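Local coordinates for envelopment polyprotein (PDB 7A56) that probably drives fusion of the viral envelope with a host membrane during entry, as a class II fusion glycoprotein captured in its postfusion form, at residues A113-L118 and D236-I241; K188-S193 and N240-K245. All blocks are in the same frame, centred on the assembly; numbering follows the deposited sequence.

Contact 1 (A113-L118 and D236-I241); sequences ASYRFL and DSMPNI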
ATOM      1  N   ALA A 113      -2.678   2.914  14.207  1.00 26.37           N
ATOM      2  CA  ALA A 113      -3.841   2.033  14.129  1.00 25.56           C
ATOM      3  C   ALA A 113      -3.823   1.082  15.341  1.00 27.02           C
ATOM      4  O   ALA A 113      -2.797   0.914  16.028  1.00 25.57           O
ATOM      5  CB  ALA A 113      -3.867   1.249  12.801  1.00 26.74           C
ATOM      6  N   SER A 114      -5.003   0.543  15.645  1.00 28.98           N
ATOM      7  CA  SER A 114      -5.146  -0.461  16.678  1.00 29.36           C
ATOM      8  C   SER A 114      -4.773  -1.826  16.106  1.00 27.21           C
ATOM      9  O   SER A 114      -4.923  -2.094  14.907  1.00 26.78           O
ATOM     10  CB  SER A 114      -6.589  -0.519  17.214  1.00 32.23           C
ATOM     11  OG  SER A 114      -7.046   0.819  17.505  1.00 35.76           O
ATOM     12  N   TYR A 115      -4.289  -2.698  16.985  1.00 29.17           N
ATOM     13  CA  TYR A 115      -3.964  -4.080  16.631  1.00 26.01           C
ATOM     14  C   TYR A 115      -4.519  -5.004  17.697  1.00 29.17           C
ATOM     15  O   TYR A 115      -4.683  -4.615  18.866  1.00 31.08           O
ATOM     16  CB  TYR A 115      -2.435  -4.290  16.498  1.00 28.71           C
ATOM     17  CG  TYR A 115      -1.847  -3.654  15.241  1.00 28.90           C
ATOM     18  CD1 TYR A 115      -1.800  -2.235  15.082  1.00 28.50           C
ATOM     19  CD2 TYR A 115      -1.346  -4.448  14.207  1.00 26.30           C
ATOM     20  CE1 TYR A 115      -1.277  -1.684  13.912  1.00 26.37           C
ATOM     21  CE2 TYR A 115      -0.812  -3.924  13.066  1.00 26.81           C
ATOM     22  CZ  TYR A 115      -0.781  -2.499  12.918  1.00 27.35           C
ATOM     23  OH  TYR A 115      -0.288  -1.944  11.758  1.00 25.18           O
ATOM     24  N   ARG A 116      -4.756  -6.262  17.288  1.00 31.80           N
ATOM     25  CA  ARG A 116      -5.256  -7.260  18.223  1.00 31.08           C
ATOM     26  C   ARG A 116      -4.416  -8.536  18.194  1.00 30.38           C
ATOM     27  O   ARG A 116      -3.890  -8.982  17.161  1.00 27.37           O
ATOM     28  CB  ARG A 116      -6.725  -7.632  17.986  1.00 34.21           C
ATOM     29  CG  ARG A 116      -7.005  -8.210  16.667  1.00 39.54           C
ATOM     30  CD  ARG A 116      -8.444  -8.737  16.617  1.00 47.64           C
ATOM     31  NE  ARG A 116      -8.776  -9.167  15.259  1.00 51.39           N
ATOM     32  CZ  ARG A 116      -8.775 -10.431  14.850  1.00 55.94           C
ATOM     33  NH1 ARG A 116      -9.084 -10.727  13.588  1.00 57.48           N
ATOM     34  NH2 ARG A 116      -8.492 -11.407  15.707  1.00 58.07           N
ATOM     35  N   PHE A 117      -4.318  -9.121  19.375  1.00 32.27           N
ATOM     36  CA  PHE A 117      -3.411 -10.232  19.556  1.00 34.12           C
ATOM     37  C   PHE A 117      -3.954 -11.457  18.831  1.00 31.54           C
ATOM     38  O   PHE A 117      -5.140 -11.799  18.979  1.00 31.97           O
ATOM     39  CB  PHE A 117      -3.222 -10.517  21.035  1.00 34.54           C
ATOM     40  CG  PHE A 117      -2.505 -11.818  21.283  1.00 36.42           C
ATOM     41  CD1 PHE A 117      -1.122 -11.891  21.217  1.00 35.66           C
ATOM     42  CD2 PHE A 117      -3.228 -12.969  21.574  1.00 36.71           C
ATOM     43  CE1 PHE A 117      -0.481 -13.126  21.457  1.00 35.94           C
ATOM     44  CE2 PHE A 117      -2.586 -14.149  21.788  1.00 38.30           C
ATOM     45  CZ  PHE A 117      -1.219 -14.205  21.752  1.00 37.51           C
ATOM     46  N   LEU A 118      -3.083 -12.111  18.045  1.00 31.20           N
ATOM     47  CA  LEU A 118      -3.421 -13.372  17.375  1.00 30.46           C
ATOM     48  C   LEU A 118      -2.839 -14.611  18.057  1.00 29.37           C
ATOM     49  O   LEU A 118      -3.601 -15.516  18.387  1.00 29.12           O
ATOM     50  CB  LEU A 118      -2.957 -13.364  15.910  1.00 28.15           C
ATOM     51  CG  LEU A 118      -3.554 -12.269  15.028  1.00 28.05           C
ATOM     52  CD1 LEU A 118      -3.020 -12.543  13.612  1.00 27.19           C
ATOM     53  CD2 LEU A 118      -5.067 -12.251  15.099  1.00 27.76           C
ATOM     54  N   ASP A 236      -2.281   4.345   3.360  1.00 23.45           N
ATOM     55  CA  ASP A 236      -2.364   2.915   3.651  1.00 27.88           C
ATOM     56  C   ASP A 236      -0.900   2.452   3.847  1.00 32.30           C
ATOM     57  O   ASP A 236      -0.283   1.789   3.044  1.00 42.31           O
ATOM     58  CB  ASP A 236      -3.112   2.199   2.528  1.00 33.97           C
ATOM     59  CG  ASP A 236      -3.243   0.709   2.803  1.00 45.64           C
ATOM     60  OD1 ASP A 236      -3.195   0.369   4.011  1.00 41.09           O
ATOM     61  OD2 ASP A 236      -3.367  -0.099   1.846  1.00 50.68           O
ATOM     62  N   SER A 237      -0.319   2.856   4.964  1.00 28.17           N
ATOM     63  CA  SER A 237       1.111   2.799   5.251  1.00 30.26           C
ATOM     64  C   SER A 237       1.421   1.708   6.282  1.00 30.79           C
ATOM     65  O   SER A 237       2.538   1.189   6.298  1.00 35.67           O
ATOM     66  CB  SER A 237       1.628   4.177   5.771  1.00 28.20           C
ATOM     67  OG  SER A 237       1.043   4.641   7.080  1.00 28.95           O
ATOM     68  N   MET A 238       0.457   1.298   7.034  1.00 25.81           N
ATOM     69  CA  MET A 238       0.779   0.460   8.193  1.00 22.76           C
ATOM     70  C   MET A 238       0.498  -1.022   7.904  1.00 22.54           C
ATOM     71  O   MET A 238      -0.429  -1.344   7.177  1.00 23.21           O
ATOM     72  CB  MET A 238      -0.039   0.924   9.392  1.00 23.43           C
ATOM     73  CG  MET A 238       0.431   2.455   9.841  1.00 23.04           C
ATOM     74  SD  MET A 238      -0.342   2.796  11.342  1.00 28.36           S
ATOM     75  CE  MET A 238       0.537   1.801  12.610  1.00 26.01           C
ATOM     76  N   PRO A 239       1.319  -1.901   8.466  1.00 23.24           N
ATOM     77  CA  PRO A 239       1.278  -3.316   8.081  1.00 24.61           C
ATOM     78  C   PRO A 239       0.034  -4.024   8.602  1.00 26.72           C
ATOM     79  O   PRO A 239      -0.508  -3.695   9.656  1.00 24.71           O
ATOM     80  CB  PRO A 239       2.542  -3.900   8.738  1.00 23.86           C
ATOM     81  CG  PRO A 239       2.795  -3.031   9.907  1.00 25.81           C
ATOM     82  CD  PRO A 239       2.460  -1.602   9.351  1.00 23.36           C
ATOM     83  N   ASN A 240      -0.392  -5.052   7.878  1.00 26.92           N
ATOM     84  CA  ASN A 240      -1.600  -5.745   8.323  1.00 31.85           C
ATOM     85  C   ASN A 240      -1.305  -6.702   9.473  1.00 25.32           C
ATOM     86  O   ASN A 240      -2.088  -6.804  10.420  1.00 27.38           O
ATOM     87  CB  ASN A 240      -2.223  -6.495   7.155  1.00 44.23           C
ATOM     88  CG  ASN A 240      -3.614  -6.011   6.889  1.00 60.68           C
ATOM     89  OD1 ASN A 240      -3.831  -4.839   6.482  1.00 61.35           O
ATOM     90  ND2 ASN A 240      -4.588  -6.874   7.180  1.00 71.82           N
ATOM     91  N   ILE A 241      -0.176  -7.375   9.420  1.00 23.03           N
ATOM     92  CA  ILE A 241       0.217  -8.305  10.480  1.00 24.61           C
ATOM     93  C   ILE A 241       1.620  -7.934  10.919  1.00 22.69           C
ATOM     94  O   ILE A 241       2.475  -7.615  10.097  1.00 23.23           O
ATOM     95  CB  ILE A 241       0.141  -9.777  10.003  1.00 24.94           C
ATOM     96  CG1 ILE A 241      -1.339 -10.148   9.834  1.00 29.65           C
ATOM     97  CG2 ILE A 241       0.815 -10.755  11.033  1.00 24.04           C
ATOM     98  CD1 ILE A 241      -1.611 -11.481   9.253  1.00 32.54           C
TER

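Contact 2 (K188-S193 and N240-K245); sequences KIYKKS and NIIAVK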
ATOM      1  N   LYS A 188       5.118 -12.557  19.615  1.00 27.66           N
ATOM      2  CA  LYS A 188       3.666 -12.375  19.683  1.00 30.01           C
ATOM      3  C   LYS A 188       3.209 -11.710  18.398  1.00 30.59           C
ATOM      4  O   LYS A 188       3.770 -10.697  17.999  1.00 32.16           O
ATOM      5  CB  LYS A 188       3.228 -11.513  20.871  1.00 36.47           C
ATOM      6  CG  LYS A 188       3.834 -11.956  22.210  1.00 45.98           C
ATOM      7  CD  LYS A 188       3.151 -11.241  23.394  1.00 55.42           C
ATOM      8  CE  LYS A 188       3.303 -12.048  24.703  1.00 65.23           C
ATOM      9  NZ  LYS A 188       4.725 -12.334  25.025  1.00 67.43           N
ATOM     10  N   ILE A 189       2.179 -12.261  17.785  1.00 28.35           N
ATOM     11  CA  ILE A 189       1.712 -11.844  16.479  1.00 28.09           C
ATOM     12  C   ILE A 189       0.356 -11.180  16.671  1.00 28.40           C
ATOM     13  O   ILE A 189      -0.509 -11.694  17.428  1.00 29.55           O
ATOM     14  CB  ILE A 189       1.659 -13.018  15.474  1.00 28.29           C
ATOM     15  CG1 ILE A 189       3.068 -13.371  14.927  1.00 28.14           C
ATOM     16  CG2 ILE A 189       0.768 -12.626  14.270  1.00 25.58           C
ATOM     17  CD1 ILE A 189       4.152 -13.796  15.916  1.00 28.05           C
ATOM     18  N   TYR A 190       0.219  -9.972  16.029  1.00 28.12           N
ATOM     19  CA  TYR A 190      -0.959  -9.109  16.050  1.00 27.88           C
ATOM     20  C   TYR A 190      -1.432  -8.774  14.640  1.00 26.06           C
ATOM     21  O   TYR A 190      -0.648  -8.720  13.694  1.00 26.53           O
ATOM     22  CB  TYR A 190      -0.664  -7.782  16.729  1.00 29.75           C
ATOM     23  CG  TYR A 190      -0.216  -7.940  18.167  1.00 31.00           C
ATOM     24  CD1 TYR A 190       1.109  -8.198  18.471  1.00 32.55           C
ATOM     25  CD2 TYR A 190      -1.109  -7.743  19.206  1.00 33.27           C
ATOM     26  CE1 TYR A 190       1.529  -8.332  19.801  1.00 34.10           C
ATOM     27  CE2 TYR A 190      -0.709  -7.843  20.523  1.00 35.15           C
ATOM     28  CZ  TYR A 190       0.615  -8.127  20.806  1.00 37.44           C
ATOM     29  OH  TYR A 190       1.028  -8.188  22.118  1.00 42.78           O
ATOM     30  N   LYS A 191      -2.735  -8.538  14.520  1.00 25.49           N
ATOM     31  CA  LYS A 191      -3.354  -8.122  13.270  1.00 27.55           C
ATOM     32  C   LYS A 191      -3.948  -6.712  13.435  1.00 24.44           C
ATOM     33  O   LYS A 191      -4.561  -6.411  14.471  1.00 25.13           O
ATOM     34  CB  LYS A 191      -4.456  -9.092  12.885  1.00 30.51           C
ATOM     35  CG  LYS A 191      -4.970  -8.894  11.472  1.00 31.51           C
ATOM     36  CD  LYS A 191      -6.081  -9.920  11.214  1.00 34.81           C
ATOM     37  CE  LYS A 191      -6.467  -9.933   9.751  1.00 34.31           C
ATOM     38  NZ  LYS A 191      -7.430 -11.052   9.394  1.00 33.29           N
ATOM     39  N   LYS A 192      -3.870  -5.913  12.372  1.00 23.83           N
ATOM     40  CA  LYS A 192      -4.491  -4.555  12.384  1.00 23.06           C
ATOM     41  C   LYS A 192      -6.007  -4.690  12.555  1.00 27.30           C
ATOM     42  O   LYS A 192      -6.641  -5.524  11.893  1.00 30.50           O
ATOM     43  CB  LYS A 192      -4.142  -3.850  11.074  1.00 25.98           C
ATOM     44  CG  LYS A 192      -4.656  -2.364  10.962  1.00 26.69           C
ATOM     45  CD  LYS A 192      -3.849  -1.587   9.898  1.00 29.42           C
ATOM     46  CE  LYS A 192      -4.108  -2.138   8.529  1.00 34.09           C
ATOM     47  NZ  LYS A 192      -3.062  -1.704   7.541  1.00 34.24           N
ATOM     48  N   SER A 193      -6.583  -3.925  13.510  1.00 24.45           N
ATOM     49  CA  SER A 193      -7.982  -4.067  13.906  1.00 24.84           C
ATOM     50  C   SER A 193      -8.721  -2.726  13.893  1.00 28.43           C
ATOM     51  O   SER A 193      -9.691  -2.546  14.642  1.00 29.72           O
ATOM     52  CB  SER A 193      -8.087  -4.734  15.288  1.00 31.63           C
ATOM     53  OG  SER A 193      -7.426  -3.963  16.306  1.00 32.47           O
ATOM     54  N   ASN A 240      -0.392  -5.052   7.878  1.00 26.92           N
ATOM     55  CA  ASN A 240      -1.600  -5.745   8.323  1.00 31.85           C
ATOM     56  C   ASN A 240      -1.305  -6.702   9.473  1.00 25.32           C
ATOM     57  O   ASN A 240      -2.088  -6.804  10.420  1.00 27.38           O
ATOM     58  CB  ASN A 240      -2.223  -6.495   7.155  1.00 44.23           C
ATOM     59  CG  ASN A 240      -3.614  -6.011   6.889  1.00 60.68           C
ATOM     60  OD1 ASN A 240      -3.831  -4.839   6.482  1.00 61.35           O
ATOM     61  ND2 ASN A 240      -4.588  -6.874   7.180  1.00 71.82           N
ATOM     62  N   ILE A 241      -0.176  -7.375   9.420  1.00 23.03           N
ATOM     63  CA  ILE A 241       0.217  -8.305  10.480  1.00 24.61           C
ATOM     64  C   ILE A 241       1.620  -7.934  10.919  1.00 22.69           C
ATOM     65  O   ILE A 241       2.475  -7.615  10.097  1.00 23.23           O
ATOM     66  CB  ILE A 241       0.141  -9.777  10.003  1.00 24.94           C
ATOM     67  CG1 ILE A 241      -1.339 -10.148   9.834  1.00 29.65           C
ATOM     68  CG2 ILE A 241       0.815 -10.755  11.033  1.00 24.04           C
ATOM     69  CD1 ILE A 241      -1.611 -11.481   9.253  1.00 32.54           C
ATOM     70  N   ILE A 242       1.863  -8.013  12.213  1.00 19.72           N
ATOM     71  CA  ILE A 242       3.180  -7.744  12.761  1.00 22.44           C
ATOM     72  C   ILE A 242       3.570  -8.835  13.753  1.00 26.59           C
ATOM     73  O   ILE A 242       2.722  -9.522  14.323  1.00 27.44           O
ATOM     74  CB  ILE A 242       3.214  -6.374  13.492  1.00 22.46           C
ATOM     75  CG1 ILE A 242       2.169  -6.382  14.624  1.00 25.17           C
ATOM     76  CG2 ILE A 242       3.019  -5.251  12.470  1.00 19.32           C
ATOM     77  CD1 ILE A 242       2.279  -5.150  15.599  1.00 28.34           C
ATOM     78  N   ALA A 243       4.866  -8.898  14.037  1.00 28.10           N
ATOM     79  CA  ALA A 243       5.358  -9.767  15.083  1.00 29.51           C
ATOM     80  C   ALA A 243       6.161  -8.899  16.037  1.00 31.75           C
ATOM     81  O   ALA A 243       6.841  -7.971  15.610  1.00 34.24           O
ATOM     82  CB  ALA A 243       6.191 -10.934  14.520  1.00 28.54           C
ATOM     83  N   VAL A 244       6.009  -9.137  17.328  1.00 29.85           N
ATOM     84  CA  VAL A 244       6.568  -8.281  18.368  1.00 32.87           C
ATOM     85  C   VAL A 244       7.485  -9.119  19.242  1.00 34.51           C
ATOM     86  O   VAL A 244       7.076 -10.191  19.721  1.00 32.04           O
ATOM     87  CB  VAL A 244       5.457  -7.617  19.199  1.00 34.07           C
ATOM     88  CG1 VAL A 244       6.063  -6.827  20.346  1.00 38.08           C
ATOM     89  CG2 VAL A 244       4.614  -6.670  18.266  1.00 32.41           C
ATOM     90  N   LYS A 245       8.722  -8.640  19.430  1.00 36.34           N
ATOM     91  CA  LYS A 245       9.670  -9.258  20.358  1.00 40.48           C
ATOM     92  C   LYS A 245      10.478  -8.164  21.039  1.00 43.06           C
ATOM     93  O   LYS A 245      11.113  -7.344  20.365  1.00 42.51           O
ATOM     94  CB  LYS A 245      10.620 -10.253  19.672  1.00 41.20           C
ATOM     95  CG  LYS A 245      11.691 -10.867  20.622  1.00 44.83           C
ATOM     96  CD  LYS A 245      12.257 -12.129  19.999  1.00 44.76           C
ATOM     97  CE  LYS A 245      13.043 -12.950  21.011  1.00 48.47           C
ATOM     98  NZ  LYS A 245      12.238 -13.228  22.232  1.00 50.57           N
TER
HETATM   99  O   HOH W   1       7.140 -11.277  22.979  1.00 59.57           O

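Contact 1 (A113-L118 and D236-I241)
The phenol of Tyr115 reaches across to the chain at Met238-Pro239, where OH donates a hydrogen bond to the backbone oxygen of Pro239, 2.7 Å from OH to O. The donor lies in the carbonyl plane, on a lone pair, with a C=O...OH angle of 142°. The same oxygen sits near the plane of the ring, at its edge, 3.4 Å from Tyr115 CE2. Tyrosine suits the place because its long ring reaches from the strand to the loop, is buried, and still ends in a donor for a loop carbonyl. Pro239 adds its own carbon, CD lying 3.7 Å from Tyr115 OH; having no backbone N-H, proline leaves no donor to be satisfied here.

Met238 packs along another part of the ring edge, its CE 4.1 Å from Tyr115 CE1. The thioether bends at the last torsion (chi3 74°), which lets the methyl turn to the tyrosine while SD lies 4.1 Å from Ala113 CB. The small methyl of Ala113 allows SD to come close, 3.7 Å from the Ala113 backbone N.

These contacts join an irregular connection, running into strand 241-245, to the long strand 98-134, part of the antiparallel beta structure in the middle of this elongated class II fusion protein. Behind them, the strand is held by backbone hydrogen bonds between Ala113 and Val326 and between Tyr115 and Met324, and Val326 also packs against Tyr115 and Met238. On the loop side, Glu196 OE1 accepts from the backbone N atoms of both Ser237 and Met238. Farther out, Arg116 NH1 forms a salt bridge with Glu311 of the second subunit.

Contact 2 (K188-S193 and N240-K245)
Tyr190 meets Val244 obliquely, with CD1 and CE1 of its ring both 3.8 Å from the valine CG2. The two side chains meet diagonally across a pair of antiparallel strands, 188-192 and 241-245, since the direct partner of Tyr190 is Ile242. With chi1 at -60°, Tyr190 has CG anti to its carbonyl carbon, and the ring leans toward Val244 while CB remains 3.8 Å from CG1 of Ile242. Beta-branched valine and isoleucine suit these extended positions and give the tyrosine apolar neighbours.

Backbone bonds set the register. Lys188 with Val244 and Tyr190 with Ile242 are hydrogen-bonded pairs, each with two N-H...O bonds, and the bond from Lys188 N to Val244 O is almost straight at 173°. Between them, Ile189 and Ala243 form a non-hydrogen-bonded pair in which the CA of Ile189 approaches Ile242 O to 3.3 Å, a CA-H...O contact.

On the other face of the sheet Ile189 divides its branches. CD1 touches the CB of its partner Ala243, whose small side chain allows the close approach, and CG2 meets CG2 of Ile241 at 3.7 Å, again on a diagonal. Next to it, the extended chain of Lys191 passes Ile241, its CG near Ile241 CG1, and carries NZ to a salt bridge with Asp256, so one residue serves both an apolar and a charged neighbour.

At the end of the pairing, Lys192 N donates to Asn240 O at 2.8 Å. The side chain of Lys192 bends at chi3 (66°), placing NZ where its stronger partner is the carbonyl oxygen of Met238, while the bond from Lys192 NZ to Asn240 OD1, 3.4 Å, is weak.

Overall arrangement
Along the chain from the N terminus, strand 98-134 first supplies residues 113-118, strand 187-192 then supplies 188-193, and the run 236-245 comes last. Contact 1 closes a loop of 117 residues, and contact 2 closes one of 46 that begins inside it and runs a few residues past its end; the two end on the same run of chain and share Asn240 and Ile241. Strand 187-192 lies between the others: probable hydrogen bonds from Leu118 N to Ile189 O and from Arg116 N to Lys191 O tie it to strand 98-134, while its other edge pairs with 241-245. Thus contact 2 adds the next strand of the sheet, and contact 1 bridges from the long strand to the loop leading into it.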